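Aldehyde dehydrogenase (Burkholderia vietnamiensis, PDB 5KF0) probably oxidises aldehydes to carboxylic acids, passing a hydride to a nicotinamide adenine dinucleotide cofactor. Local coordinates at residues S292-Q297 with F413-G418. Numbering follows the deposited sequence.
Sequences SCIGVQ and FGLQAG. With NDP (NADPH dihydro-nicotinamide-adenine-dinucleotide phosphate), chain E.
I294 reaches across from its turn to L415 and Q416, where the chain enters strand 416-420. Its branches divide the work: CG2 meets L415 CD2 at 3.8 Å, the two side chains crossing at about a right angle, and also rests on Q416 CB at 4.0 Å. On the other arm CG1 carries CD1 to the NE2 end of the Q416 amide, CD1 lying 3.9 Å from NE2. A beta-branched residue suits this place because one side chain covers two neighbours. Q416, extended beyond CG, spends NE2 on the carbonyls of P445 and F447, which fixes the amide while its methylenes stay apolar against I294. L415 sets its second methyl, CD1, against C293, 3.5 Å from C293 O and 4.1 Å from C293 CB, and 3.9 Å from the carboxamide N7N of NDP. The type I turn S292-G295 is braced by S292 OG, which accepts the I294 N-H to make an ST turn. Rotation about chi1 to 44° turns C293 SG to the nicotinamide C4N, to which it is covalently joined at 2.1 Å. Such an adduct is consistent with C293 being the nucleophilic cysteine of aldehyde dehydrogenases, its sulfur probably blocked here, on a turn seated against the L415 methyls and the aliphatic part of Q416.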
loop_
_atom_site.group_PDB
_atom_site.type_symbol
_atom_site.label_atom_id
_atom_site.label_comp_id
_atom_site.label_asym_id
_atom_site.label_seq_id
_atom_site.Cartn_x
_atom_site.Cartn_y
_atom_site.Cartn_z
ATOM N N SER A 292 -32.616 5.831 9.726
ATOM C CA SER A 292 -31.229 5.519 9.422
ATOM C C SER A 292 -31.101 5.287 7.923
ATOM O O SER A 292 -31.963 4.638 7.321
ATOM C CB SER A 292 -30.751 4.262 10.156
ATOM O OG SER A 292 -29.494 3.815 9.648
ATOM N N CYS A 293 -30.013 5.796 7.334
ATOM C CA CYS A 293 -29.752 5.573 5.916
ATOM C C CYS A 293 -29.448 4.116 5.588
ATOM O O CYS A 293 -29.427 3.767 4.398
ATOM C CB CYS A 293 -28.593 6.452 5.449
ATOM S SG CYS A 293 -27.192 6.501 6.577
ATOM N N ILE A 294 -29.212 3.266 6.594
ATOM C CA ILE A 294 -29.039 1.836 6.356
ATOM C C ILE A 294 -29.973 1.038 7.251
ATOM O O ILE A 294 -29.703 -0.129 7.554
ATOM C CB ILE A 294 -27.576 1.392 6.542
ATOM C CG1 ILE A 294 -26.953 2.020 7.799
ATOM C CG2 ILE A 294 -26.759 1.705 5.270
ATOM C CD1 ILE A 294 -25.497 1.586 8.039
ATOM N N GLY A 295 -31.088 1.650 7.649
ATOM C CA GLY A 295 -32.102 0.908 8.378
ATOM C C GLY A 295 -32.644 -0.243 7.544
ATOM O O GLY A 295 -32.748 -0.159 6.315
ATOM N N VAL A 296 -32.956 -1.345 8.219
ATOM C CA VAL A 296 -33.536 -2.496 7.530
ATOM C C VAL A 296 -34.970 -2.175 7.140
ATOM O O VAL A 296 -35.833 -1.969 8.000
ATOM C CB VAL A 296 -33.468 -3.749 8.408
ATOM C CG1 VAL A 296 -34.293 -4.900 7.785
ATOM C CG2 VAL A 296 -31.998 -4.162 8.622
ATOM N N GLN A 297 -35.240 -2.174 5.835
ATOM C CA GLN A 297 -36.583 -1.958 5.319
ATOM C C GLN A 297 -37.205 -3.214 4.735
ATOM O O GLN A 297 -38.422 -3.376 4.805
ATOM C CB GLN A 297 -36.567 -0.854 4.253
ATOM C CG GLN A 297 -37.957 -0.387 3.775
ATOM C CD GLN A 297 -37.850 0.835 2.867
ATOM O OE1 GLN A 297 -37.004 1.706 3.080
ATOM N NE2 GLN A 297 -38.717 0.912 1.867
ATOM N N PHE A 413 -31.789 1.806 -5.450
ATOM C CA PHE A 413 -30.784 2.130 -4.453
ATOM C C PHE A 413 -29.760 1.013 -4.333
ATOM O O PHE A 413 -29.885 -0.050 -4.947
ATOM C CB PHE A 413 -31.471 2.418 -3.112
ATOM C CG PHE A 413 -32.463 3.535 -3.196
ATOM C CD1 PHE A 413 -32.028 4.832 -3.441
ATOM C CD2 PHE A 413 -33.834 3.297 -3.065
ATOM C CE1 PHE A 413 -32.939 5.888 -3.534
ATOM C CE2 PHE A 413 -34.749 4.347 -3.151
ATOM C CZ PHE A 413 -34.289 5.651 -3.394
ATOM N N GLY A 414 -28.709 1.295 -3.564
ATOM C CA GLY A 414 -27.627 0.345 -3.382
ATOM C C GLY A 414 -26.624 0.808 -2.344
ATOM O O GLY A 414 -25.443 1.006 -2.659
ATOM N N LEU A 415 -27.065 0.959 -1.096
ATOM C CA LEU A 415 -26.149 1.449 -0.066
ATOM C C LEU A 415 -25.497 0.264 0.636
ATOM O O LEU A 415 -24.317 -0.011 0.391
ATOM C CB LEU A 415 -26.883 2.390 0.904
ATOM C CG LEU A 415 -26.017 3.555 1.414
ATOM C CD1 LEU A 415 -26.847 4.564 2.203
ATOM C CD2 LEU A 415 -24.847 3.054 2.257
ATOM N N GLN A 416 -26.229 -0.447 1.502
ATOM C CA GLN A 416 -25.714 -1.697 2.057
ATOM C C GLN A 416 -26.811 -2.756 2.041
ATOM O O GLN A 416 -28.006 -2.446 2.000
ATOM C CB GLN A 416 -25.148 -1.516 3.486
ATOM C CG GLN A 416 -23.916 -0.579 3.454
ATOM C CD GLN A 416 -23.020 -0.584 4.689
ATOM O OE1 GLN A 416 -21.871 -0.143 4.599
ATOM N NE2 GLN A 416 -23.531 -1.030 5.839
ATOM N N ALA A 417 -26.377 -4.016 2.069
ATOM C CA ALA A 417 -27.253 -5.173 2.229
ATOM C C ALA A 417 -26.611 -6.105 3.246
ATOM O O ALA A 417 -25.393 -6.096 3.420
ATOM C CB ALA A 417 -27.470 -5.929 0.900
ATOM N N GLY A 418 -27.433 -6.913 3.914
ATOM C CA GLY A 418 -26.944 -7.891 4.871
ATOM C C GLY A 418 -27.387 -9.294 4.494
ATOM O O GLY A 418 -28.471 -9.493 3.936
HETATM P PA NDP E . -32.485 16.278 3.509
HETATM O O1A NDP E . -32.047 15.943 2.123
HETATM O O2A NDP E . -33.947 16.720 3.575
HETATM O O5B NDP E . -31.578 17.403 4.171
HETATM C C5B NDP E . -30.171 17.105 4.350
HETATM C C4B NDP E . -29.407 18.400 4.419
HETATM O O4B NDP E . -29.435 19.046 3.126
HETATM C C3B NDP E . -29.963 19.428 5.413
HETATM O O3B NDP E . -28.900 20.185 5.986
HETATM C C2B NDP E . -30.802 20.321 4.498
HETATM O O2B NDP E . -31.012 21.660 4.992
HETATM C C1B NDP E . -29.874 20.377 3.298
HETATM N N9A NDP E . -30.510 20.824 2.065
HETATM C C8A NDP E . -31.684 20.399 1.503
HETATM N N7A NDP E . -31.954 20.959 0.346
HETATM C C5A NDP E . -30.883 21.814 0.138
HETATM C C6A NDP E . -30.558 22.692 -0.915
HETATM N N6A NDP E . -31.331 22.890 -1.990
HETATM N N1A NDP E . -29.399 23.384 -0.818
HETATM C C2A NDP E . -28.632 23.211 0.260
HETATM N N3A NDP E . -28.836 22.419 1.316
HETATM C C4A NDP E . -29.987 21.744 1.191
HETATM O O3 NDP E . -32.263 15.009 4.440
HETATM P PN NDP E . -32.626 14.703 5.958
HETATM O O1N NDP E . -32.011 15.728 6.838
HETATM O O2N NDP E . -34.126 14.570 6.038
HETATM O O5D NDP E . -31.937 13.307 6.257
HETATM C C5D NDP E . -32.454 12.030 5.848
HETATM C C4D NDP E . -31.781 11.619 4.563
HETATM O O4D NDP E . -30.342 11.557 4.754
HETATM C C3D NDP E . -32.217 10.230 4.089
HETATM O O3D NDP E . -32.438 10.171 2.684
HETATM C C2D NDP E . -31.045 9.356 4.531
HETATM O O2D NDP E . -30.885 8.118 3.848
HETATM C C1D NDP E . -29.875 10.302 4.299
HETATM N N1N NDP E . -28.743 9.837 5.092
HETATM C C2N NDP E . -27.576 9.415 4.500
HETATM C C3N NDP E . -26.579 8.831 5.193
HETATM C C7N NDP E . -25.284 8.455 4.564
HETATM O O7N NDP E . -24.260 8.524 5.258
HETATM N N7N NDP E . -25.280 7.996 3.314
HETATM C C4N NDP E . -26.765 8.511 6.633
HETATM C C5N NDP E . -27.889 9.296 7.218
HETATM C C6N NDP E . -28.819 9.838 6.454
HETATM P P2B NDP E . -32.269 22.011 5.986
HETATM O O1X NDP E . -32.911 20.734 6.381
HETATM O O2X NDP E . -31.621 22.813 7.076
HETATM O O3X NDP E . -33.201 22.904 5.194
#